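Local coordinates for protein mosquitocidal toxin (PDB 2CB4) that probably acts, through this catalytic domain of a larger bacterial toxin, as an ADP-ribosyltransferase that modifies target proteins to kill mosquito larvae, at residues A[50-59]-A[161-172]; A[173-181]-A[259-267]. The protein carries 1 engineered substitution. All coordinates share one frame; numbering follows the deposited sequence.

The two interactions lie side by side, their centres about 15 Å apart, and both reach the same mixed sheet, where strands 162-163 and 180-184 are neighbours. N165, in the short helix of interaction 1, probably hydrogen-bonds to N173 and P176 of interaction 2. Both contacts are partly buried. The centre of interaction 1 lies farther from the centre of the chain, about 17 Å against about 12 Å. It is larger and rich in direct hydrogen bonds, which tie an N-terminal loop to the sheet edge. Interaction 2 has no clear direct hydrogen bond; apolar packing, a water and a glutamate join the turn that probably carries the ExE motif to a late segment of the chain.

Interaction 1. Residues A[50-59]-A[161-172]; sequences FASPNGLHMR and GIDINASFSRNH
H57 lies over the turn of chain from D163 to S167. Its CG is anti to the backbone N (chi1 -175°), which sends the ring alongside the D163 side chain. The two point the same way, with ring and carboxylate planes 80° apart. D163 CB comes to the ring edge, and A166 CB approaches H57 ND1 obliquely at 3.8 Å. The D163 carboxylate serves its own segment: as N-cap of the short helix it accepts from A166 N, which meets OD1 from above the carboxylate plane. S167 OG works in both directions. S167 OG accepts from H57 N in a nearly straight bond (2.9 Å, 168°) and donates to D163 O. Beyond this, the backbones form one antiparallel bridge in which M58 and I162 are the non-hydrogen-bonded pair. D163 N donates to H57 O and R59 N to G161 O. Segment 50-59 thus lies along strand 162-163, which pairs with strand 180-184 in the main sheet of this ADP-ribosyltransferase domain. On the inner side M58 SE runs beside I162 CG1 at 3.9 Å. L56 lies next to F168, and helices 36-44 and 111-117 cover this apolar side. The R59 guanidinium turns elsewhere, to the carbonyls of A158 and G160. At the other end S52 OG makes a short 2.5 Å bond to S167 O. S169 N donates to A51 O, while S169 OG sits close to both F50 O and A51 O and can give its proton to either. H172 carries its CB against A51. F50 O lies above one face of the H172 ring, toward its rim. H172 NE2 comes to the edge of the F50 ring, 3.2 Å from F50 CD2. These two rings meet obliquely, neither stacked nor edge to face.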
loop_
_atom_site.group_PDB
_atom_site.type_symbol
_atom_site.label_atom_id
_atom_site.label_comp_id
_atom_site.label_asym_id
_atom_site.label_seq_id
_atom_site.Cartn_x
_atom_site.Cartn_y
_atom_site.Cartn_z
ATOM N N PHE A 50 -39.163 20.827 23.390
ATOM C CA PHE A 50 -40.542 20.419 23.144
ATOM C C PHE A 50 -40.681 18.922 22.851
ATOM O O PHE A 50 -41.755 18.346 23.048
ATOM C CB PHE A 50 -41.198 21.266 22.052
ATOM C CG PHE A 50 -40.387 21.365 20.794
ATOM C CD1 PHE A 50 -39.407 22.348 20.662
ATOM C CD2 PHE A 50 -40.589 20.460 19.750
ATOM C CE1 PHE A 50 -38.647 22.442 19.487
ATOM C CE2 PHE A 50 -39.831 20.542 18.578
ATOM C CZ PHE A 50 -38.861 21.531 18.446
ATOM N N ALA A 51 -39.596 18.292 22.389
ATOM C CA ALA A 51 -39.591 16.845 22.089
ATOM C C ALA A 51 -39.438 16.057 23.395
ATOM O O ALA A 51 -40.111 15.047 23.615
ATOM C CB ALA A 51 -38.456 16.515 21.145
ATOM N N SER A 52 -38.559 16.562 24.259
ATOM C CA SER A 52 -38.287 15.967 25.564
ATOM C C SER A 52 -38.376 17.039 26.680
ATOM O O SER A 52 -37.356 17.529 27.195
ATOM C CB SER A 52 -36.904 15.305 25.573
ATOM O OG SER A 52 -36.815 14.375 26.633
ATOM N N PRO A 53 -39.607 17.396 27.032
ATOM C CA PRO A 53 -39.863 18.413 28.064
ATOM C C PRO A 53 -39.070 18.146 29.353
ATOM O O PRO A 53 -38.387 19.044 29.885
ATOM C CB PRO A 53 -41.364 18.265 28.324
ATOM C CG PRO A 53 -41.916 17.629 27.064
ATOM C CD PRO A 53 -40.836 16.705 26.603
ATOM N N ASN A 54 -39.139 16.906 29.840
ATOM C CA ASN A 54 -38.441 16.524 31.070
ATOM C C ASN A 54 -37.072 15.864 30.908
ATOM O O ASN A 54 -36.487 15.404 31.885
ATOM C CB ASN A 54 -39.351 15.651 31.926
ATOM C CG ASN A 54 -40.709 16.295 32.155
ATOM O OD1 ASN A 54 -41.720 15.882 31.573
ATOM N ND2 ASN A 54 -40.735 17.343 32.977
ATOM N N GLY A 55 -36.553 15.829 29.687
ATOM C CA GLY A 55 -35.259 15.207 29.442
ATOM C C GLY A 55 -35.414 13.678 29.277
ATOM O O GLY A 55 -36.526 13.109 29.398
ATOM N N LEU A 56 -34.286 13.030 29.009
ATOM C CA LEU A 56 -34.265 11.590 28.816
ATOM C C LEU A 56 -34.629 10.876 30.090
ATOM O O LEU A 56 -34.185 11.230 31.175
ATOM C CB LEU A 56 -32.891 11.122 28.331
ATOM C CG LEU A 56 -32.437 11.671 26.976
ATOM C CD1 LEU A 56 -31.056 11.168 26.622
ATOM C CD2 LEU A 56 -33.426 11.388 25.863
ATOM N N HIS A 57 -35.440 9.851 29.952
ATOM C CA HIS A 57 -35.834 9.075 31.090
ATOM C C HIS A 57 -35.118 7.710 31.046
ATOM O O HIS A 57 -35.380 6.889 30.162
ATOM C CB HIS A 57 -37.348 8.912 31.136
ATOM C CG HIS A 57 -37.829 8.214 32.365
ATOM N ND1 HIS A 57 -37.838 6.834 32.488
ATOM C CD2 HIS A 57 -38.282 8.693 33.549
ATOM C CE1 HIS A 57 -38.294 6.492 33.681
ATOM N NE2 HIS A 57 -38.561 7.604 34.348
HETATM N N MSE A 58 -34.195 7.504 31.991
HETATM C CA MSE A 58 -33.432 6.270 32.125
HETATM C C MSE A 58 -34.276 5.200 32.815
HETATM O O MSE A 58 -35.048 5.515 33.690
HETATM C CB MSE A 58 -32.230 6.585 32.995
HETATM C CG MSE A 58 -31.277 7.647 32.454
HETATM SE SE MSE A 58 -31.162 7.740 30.538
HETATM C CE MSE A 58 -30.094 9.257 30.366
ATOM N N ARG A 59 -34.164 3.934 32.410
ATOM C CA ARG A 59 -34.963 2.896 33.057
ATOM C C ARG A 59 -34.597 2.835 34.526
ATOM O O ARG A 59 -33.430 2.988 34.916
ATOM C CB ARG A 59 -34.617 1.525 32.529
ATOM C CG ARG A 59 -35.329 1.029 31.351
ATOM C CD ARG A 59 -34.370 0.010 30.786
ATOM N NE ARG A 59 -34.855 -1.324 31.010
ATOM C CZ ARG A 59 -34.092 -2.359 31.296
ATOM N NH1 ARG A 59 -32.774 -2.225 31.429
ATOM N NH2 ARG A 59 -34.664 -3.540 31.464
ATOM N N GLY A 161 -30.062 1.696 30.284
ATOM C CA GLY A 161 -30.820 1.845 29.066
ATOM C C GLY A 161 -31.731 3.080 29.173
ATOM O O GLY A 161 -32.200 3.418 30.253
ATOM N N ILE A 162 -31.974 3.732 28.035
ATOM C CA ILE A 162 -32.864 4.888 27.938
ATOM C C ILE A 162 -34.244 4.376 27.593
ATOM O O ILE A 162 -34.411 3.637 26.626
ATOM C CB ILE A 162 -32.432 5.804 26.799
ATOM C CG1 ILE A 162 -30.971 6.210 26.966
ATOM C CG2 ILE A 162 -33.351 6.982 26.672
ATOM C CD1 ILE A 162 -30.413 6.872 25.680
ATOM N N ASP A 163 -35.236 4.749 28.395
ATOM C CA ASP A 163 -36.636 4.357 28.156
ATOM C C ASP A 163 -37.188 5.362 27.139
ATOM O O ASP A 163 -37.567 6.485 27.483
ATOM C CB ASP A 163 -37.424 4.449 29.455
ATOM C CG ASP A 163 -38.852 3.965 29.304
ATOM O OD1 ASP A 163 -39.451 4.170 28.224
ATOM O OD2 ASP A 163 -39.371 3.359 30.261
ATOM N N ILE A 164 -37.187 4.974 25.871
ATOM C CA ILE A 164 -37.590 5.854 24.779
ATOM C C ILE A 164 -39.000 6.438 24.878
ATOM O O ILE A 164 -39.206 7.636 24.728
ATOM C CB ILE A 164 -37.347 5.165 23.383
ATOM C CG1 ILE A 164 -35.851 4.843 23.193
ATOM C CG2 ILE A 164 -37.936 6.009 22.227
ATOM C CD1 ILE A 164 -34.925 6.054 23.285
ATOM N N ASN A 165 -39.976 5.583 25.103
ATOM C CA ASN A 165 -41.339 6.048 25.185
ATOM C C ASN A 165 -41.583 7.045 26.342
ATOM O O ASN A 165 -42.436 7.911 26.232
ATOM C CB ASN A 165 -42.321 4.868 25.202
ATOM C CG ASN A 165 -42.468 4.207 23.832
ATOM O OD1 ASN A 165 -41.866 4.632 22.855
ATOM N ND2 ASN A 165 -43.302 3.183 23.750
ATOM N N ALA A 166 -40.805 6.934 27.422
ATOM C CA ALA A 166 -40.914 7.826 28.577
ATOM C C ALA A 166 -40.047 9.075 28.405
ATOM O O ALA A 166 -40.101 9.972 29.232
ATOM C CB ALA A 166 -40.511 7.089 29.861
ATOM N N SER A 167 -39.228 9.124 27.358
ATOM C CA SER A 167 -38.329 10.261 27.144
ATOM C C SER A 167 -38.842 11.311 26.190
ATOM O O SER A 167 -38.305 12.416 26.131
ATOM C CB SER A 167 -36.981 9.773 26.624
ATOM O OG SER A 167 -36.442 8.808 27.483
ATOM N N PHE A 168 -39.842 10.954 25.399
ATOM C CA PHE A 168 -40.369 11.868 24.404
ATOM C C PHE A 168 -41.875 12.034 24.467
ATOM O O PHE A 168 -42.624 11.071 24.756
ATOM C CB PHE A 168 -40.001 11.378 22.993
ATOM C CG PHE A 168 -38.531 11.274 22.761
ATOM C CD1 PHE A 168 -37.771 12.411 22.546
ATOM C CD2 PHE A 168 -37.899 10.040 22.799
ATOM C CE1 PHE A 168 -36.395 12.323 22.362
ATOM C CE2 PHE A 168 -36.524 9.941 22.622
ATOM C CZ PHE A 168 -35.769 11.079 22.399
ATOM N N SER A 169 -42.311 13.266 24.137
ATOM C CA SER A 169 -43.724 13.663 24.060
ATOM C C SER A 169 -44.291 12.906 22.865
ATOM O O SER A 169 -43.709 12.911 21.800
ATOM C CB SER A 169 -43.876 15.182 23.812
ATOM O OG SER A 169 -42.736 15.940 24.231
ATOM N N ARG A 170 -45.415 12.230 23.063
ATOM C CA ARG A 170 -46.039 11.394 22.023
ATOM C C ARG A 170 -45.923 11.779 20.561
ATOM O O ARG A 170 -45.775 10.888 19.688
ATOM C CB ARG A 170 -47.500 11.066 22.367
ATOM C CG ARG A 170 -47.652 10.079 23.533
ATOM C CD ARG A 170 -49.067 9.559 23.666
ATOM N NE ARG A 170 -49.485 8.702 22.560
ATOM C CZ ARG A 170 -49.007 7.476 22.325
ATOM N NH1 ARG A 170 -48.057 6.957 23.090
ATOM N NH2 ARG A 170 -49.465 6.794 21.278
ATOM N N ASN A 171 -46.019 13.084 20.307
ATOM C CA ASN A 171 -45.971 13.668 18.978
ATOM C C ASN A 171 -44.581 14.040 18.510
ATOM O O ASN A 171 -44.392 14.554 17.406
ATOM C CB ASN A 171 -46.918 14.855 18.911
ATOM C CG ASN A 171 -48.365 14.424 18.804
ATOM O OD1 ASN A 171 -48.647 13.259 18.514
ATOM N ND2 ASN A 171 -49.277 15.330 19.120
ATOM N N HIS A 172 -43.590 13.703 19.338
ATOM C CA HIS A 172 -42.191 13.965 19.048
ATOM C C HIS A 172 -41.396 12.670 19.181
ATOM O O HIS A 172 -40.165 12.620 19.019
ATOM C CB HIS A 172 -41.666 15.081 19.936
ATOM C CG HIS A 172 -42.287 16.402 19.644
ATOM N ND1 HIS A 172 -43.521 16.775 20.133
ATOM C CD2 HIS A 172 -41.881 17.404 18.835
ATOM C CE1 HIS A 172 -43.832 17.968 19.668
ATOM N NE2 HIS A 172 -42.852 18.374 18.875
#

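Interaction 2. Residues A[173-181]-A[259-267]; sequences NPFPNEDQI and MFAPNGEIP. Engineered in segment 173-181: Q180 (natural residue Glu).
P262 is the bump that fills the corner between F175 and F260. The two phenyl rings are nearly perpendicular, with planes 85° apart, and come closest at F175 CE2 and F260 CE1 (4.0 Å). P262 CD sits over the centre of the F175 ring in a CH-pi contact, 3.9 Å from the centroid. The same atom covers a face of F260. I213 of the second subunit packs on F175 and P262. A261 points its methyl into the hollow between F175 and E178; its modelled approach to F175 CB is too short to trust. E178 reaches across beside A261. With CG anti to the backbone N (chi1 -177°) and the chain extended beyond it, E178 OE2 arrives 2.6 Å from M259 O. A water receives A261 N and lies 3.3 Å from E178 OE1. E178 OE1 accepts from NE2 of the engineered Q180 (2.9 Å), and this NE2 stands above the carboxylate plane. Farther along, I266 CD1 rests against the 177-179 turn, 3.5 Å from N177 O, and also touches D179 OD2. E178, D179 and Q180, a glutamate in nature, fit the ExE motif of arginine-modifying ADP-ribosyltransferases. S125, T126 and T127 on the adjoining strand fit its usual serine-threonine partner. M259 packs on S125, which probably places segment 259-267 at the catalytic cleft.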
loop_
_atom_site.group_PDB
_atom_site.type_symbol
_atom_site.label_atom_id
_atom_site.label_comp_id
_atom_site.label_asym_id
_atom_site.label_seq_id
_atom_site.Cartn_x
_atom_site.Cartn_y
_atom_site.Cartn_z
ATOM N N ASN A 173 -42.103 11.605 19.511
ATOM C CA ASN A 173 -41.480 10.288 19.601
ATOM C C ASN A 173 -41.727 9.653 18.215
ATOM O O ASN A 173 -42.896 9.367 17.853
ATOM C CB ASN A 173 -42.132 9.437 20.689
ATOM C CG ASN A 173 -41.435 8.101 20.876
ATOM O OD1 ASN A 173 -40.277 7.967 20.483
ATOM N ND2 ASN A 173 -42.105 7.146 21.517
ATOM N N PRO A 174 -40.668 9.478 17.429
ATOM C CA PRO A 174 -40.829 8.896 16.070
ATOM C C PRO A 174 -41.676 7.620 15.881
ATOM O O PRO A 174 -42.533 7.566 14.992
ATOM C CB PRO A 174 -39.378 8.658 15.604
ATOM C CG PRO A 174 -38.528 9.670 16.401
ATOM C CD PRO A 174 -39.279 9.952 17.703
ATOM N N PHE A 175 -41.401 6.557 16.666
ATOM C CA PHE A 175 -42.091 5.237 16.546
ATOM C C PHE A 175 -42.292 4.629 17.930
ATOM O O PHE A 175 -41.376 3.964 18.498
ATOM C CB PHE A 175 -41.245 4.278 15.679
ATOM C CG PHE A 175 -40.917 4.814 14.308
ATOM C CD1 PHE A 175 -41.915 4.960 13.321
ATOM C CD2 PHE A 175 -39.601 5.214 14.001
ATOM C CE1 PHE A 175 -41.576 5.468 12.023
ATOM C CE2 PHE A 175 -39.255 5.730 12.732
ATOM C CZ PHE A 175 -40.240 5.860 11.747
ATOM N N PRO A 176 -43.481 4.863 18.477
ATOM C CA PRO A 176 -43.797 4.385 19.824
ATOM C C PRO A 176 -44.105 2.904 19.959
ATOM O O PRO A 176 -43.824 2.292 21.001
ATOM C CB PRO A 176 -45.026 5.226 20.239
ATOM C CG PRO A 176 -45.282 6.183 19.139
ATOM C CD PRO A 176 -44.214 6.093 18.116
ATOM N N ASN A 177 -44.702 2.336 18.930
ATOM C CA ASN A 177 -45.098 0.944 18.914
ATOM C C ASN A 177 -44.025 -0.087 19.141
ATOM O O ASN A 177 -44.339 -1.275 19.350
ATOM C CB ASN A 177 -45.704 0.604 17.561
ATOM C CG ASN A 177 -46.836 1.561 17.159
ATOM O OD1 ASN A 177 -47.344 2.297 18.001
ATOM N ND2 ASN A 177 -47.239 1.509 15.894
ATOM N N GLU A 178 -42.757 0.311 19.019
ATOM C CA GLU A 178 -41.661 -0.630 19.179
ATOM C C GLU A 178 -41.250 -0.866 20.646
ATOM O O GLU A 178 -40.494 -1.828 20.969
ATOM C CB GLU A 178 -40.460 -0.210 18.326
ATOM C CG GLU A 178 -39.298 -1.182 18.368
ATOM C CD GLU A 178 -38.165 -0.733 17.507
ATOM O OE1 GLU A 178 -38.099 0.464 17.130
ATOM O OE2 GLU A 178 -37.318 -1.577 17.209
ATOM N N ASP A 179 -41.740 0.023 21.522
ATOM C CA ASP A 179 -41.454 -0.010 22.957
ATOM C C ASP A 179 -39.991 -0.303 23.213
ATOM O O ASP A 179 -39.687 -1.330 23.817
ATOM C CB ASP A 179 -42.259 -1.099 23.651
ATOM C CG ASP A 179 -43.745 -0.962 23.436
ATOM O OD1 ASP A 179 -44.262 0.189 23.490
ATOM O OD2 ASP A 179 -44.401 -2.012 23.227
ATOM N N GLN A 180 -39.103 0.588 22.775
ATOM C CA GLN A 180 -37.667 0.362 22.881
ATOM C C GLN A 180 -36.987 0.831 24.083
ATOM O O GLN A 180 -37.291 1.928 24.590
ATOM C CB GLN A 180 -36.979 1.200 21.839
ATOM C CG GLN A 180 -36.691 0.606 20.552
ATOM C CD GLN A 180 -35.709 1.493 19.772
ATOM O OE1 GLN A 180 -34.569 1.808 20.224
ATOM N NE2 GLN A 180 -36.131 1.943 18.608
ATOM N N ILE A 181 -35.920 0.113 24.429
ATOM C CA ILE A 181 -35.026 0.520 25.477
ATOM C C ILE A 181 -33.686 0.567 24.728
ATOM O O ILE A 181 -33.285 -0.431 24.160
ATOM C CB ILE A 181 -35.010 -0.480 26.629
ATOM C CG1 ILE A 181 -36.433 -0.863 27.039
ATOM C CG2 ILE A 181 -34.018 0.005 27.691
ATOM C CD1 ILE A 181 -37.380 0.441 27.548
HETATM N N MSE A 259 -34.380 -4.296 13.604
HETATM C CA MSE A 259 -34.722 -3.637 14.856
HETATM C C MSE A 259 -35.147 -2.164 14.629
HETATM O O MSE A 259 -35.274 -1.414 15.576
HETATM C CB MSE A 259 -33.613 -3.726 15.932
HETATM C CG MSE A 259 -33.568 -5.057 16.684
HETATM SE SE MSE A 259 -35.115 -5.617 17.621
HETATM C CE MSE A 259 -34.783 -4.387 18.972
ATOM N N PHE A 260 -35.334 -1.766 13.371
ATOM C CA PHE A 260 -35.745 -0.409 13.012
ATOM C C PHE A 260 -37.273 -0.465 13.042
ATOM O O PHE A 260 -37.878 -1.382 12.481
ATOM C CB PHE A 260 -35.242 -0.067 11.599
ATOM C CG PHE A 260 -35.608 1.327 11.148
ATOM C CD1 PHE A 260 -35.587 2.392 12.062
ATOM C CD2 PHE A 260 -35.981 1.571 9.831
ATOM C CE1 PHE A 260 -35.938 3.680 11.664
ATOM C CE2 PHE A 260 -36.332 2.856 9.405
ATOM C CZ PHE A 260 -36.314 3.916 10.321
ATOM N N ALA A 261 -37.902 0.496 13.720
ATOM C CA ALA A 261 -39.359 0.484 13.882
ATOM C C ALA A 261 -40.259 0.174 12.693
ATOM O O ALA A 261 -41.119 -0.703 12.792
ATOM C CB ALA A 261 -39.855 1.671 14.703
ATOM N N PRO A 262 -40.077 0.870 11.570
ATOM C CA PRO A 262 -40.897 0.603 10.376
ATOM C C PRO A 262 -40.662 -0.825 9.800
ATOM O O PRO A 262 -41.457 -1.303 8.971
ATOM C CB PRO A 262 -40.422 1.665 9.363
ATOM C CG PRO A 262 -39.687 2.674 10.120
ATOM C CD PRO A 262 -39.186 2.037 11.386
ATOM N N ASN A 263 -39.577 -1.487 10.235
ATOM C CA ASN A 263 -39.227 -2.832 9.765
ATOM C C ASN A 263 -39.858 -3.970 10.539
ATOM O O ASN A 263 -39.492 -5.147 10.358
ATOM C CB ASN A 263 -37.705 -3.016 9.666
ATOM C CG ASN A 263 -37.092 -2.102 8.635
ATOM O OD1 ASN A 263 -37.797 -1.390 7.925
ATOM N ND2 ASN A 263 -35.789 -2.107 8.551
ATOM N N GLY A 264 -40.827 -3.626 11.389
ATOM C CA GLY A 264 -41.542 -4.638 12.170
ATOM C C GLY A 264 -42.797 -4.045 12.792
ATOM O O GLY A 264 -43.175 -2.911 12.504
ATOM N N GLU A 265 -43.421 -4.801 13.693
ATOM C CA GLU A 265 -44.622 -4.328 14.396
ATOM C C GLU A 265 -45.050 -5.375 15.416
ATOM O O GLU A 265 -44.520 -6.472 15.426
ATOM C CB GLU A 265 -45.773 -4.168 13.387
ATOM C CG GLU A 265 -46.292 -5.522 12.928
ATOM C CD GLU A 265 -47.082 -5.465 11.641
ATOM O OE1 GLU A 265 -46.687 -4.730 10.693
ATOM O OE2 GLU A 265 -48.118 -6.158 11.587
ATOM N N ILE A 266 -46.038 -5.045 16.251
ATOM C CA ILE A 266 -46.576 -6.021 17.206
ATOM C C ILE A 266 -47.684 -6.693 16.409
ATOM O O ILE A 266 -48.686 -6.085 16.093
ATOM C CB ILE A 266 -47.128 -5.353 18.480
ATOM C CG1 ILE A 266 -45.971 -4.617 19.172
ATOM C CG2 ILE A 266 -47.749 -6.422 19.398
ATOM C CD1 ILE A 266 -46.313 -3.932 20.450
ATOM N N PRO A 267 -47.473 -7.928 16.005
ATOM C CA PRO A 267 -48.471 -8.571 15.148
ATOM C C PRO A 267 -49.826 -8.889 15.794
ATOM O O PRO A 267 -50.855 -8.898 15.117
ATOM C CB PRO A 267 -47.762 -9.856 14.672
ATOM C CG PRO A 267 -46.704 -10.110 15.669
ATOM C CD PRO A 267 -46.318 -8.808 16.288
HETATM O O HOH W 1 -36.734 2.734 15.239
#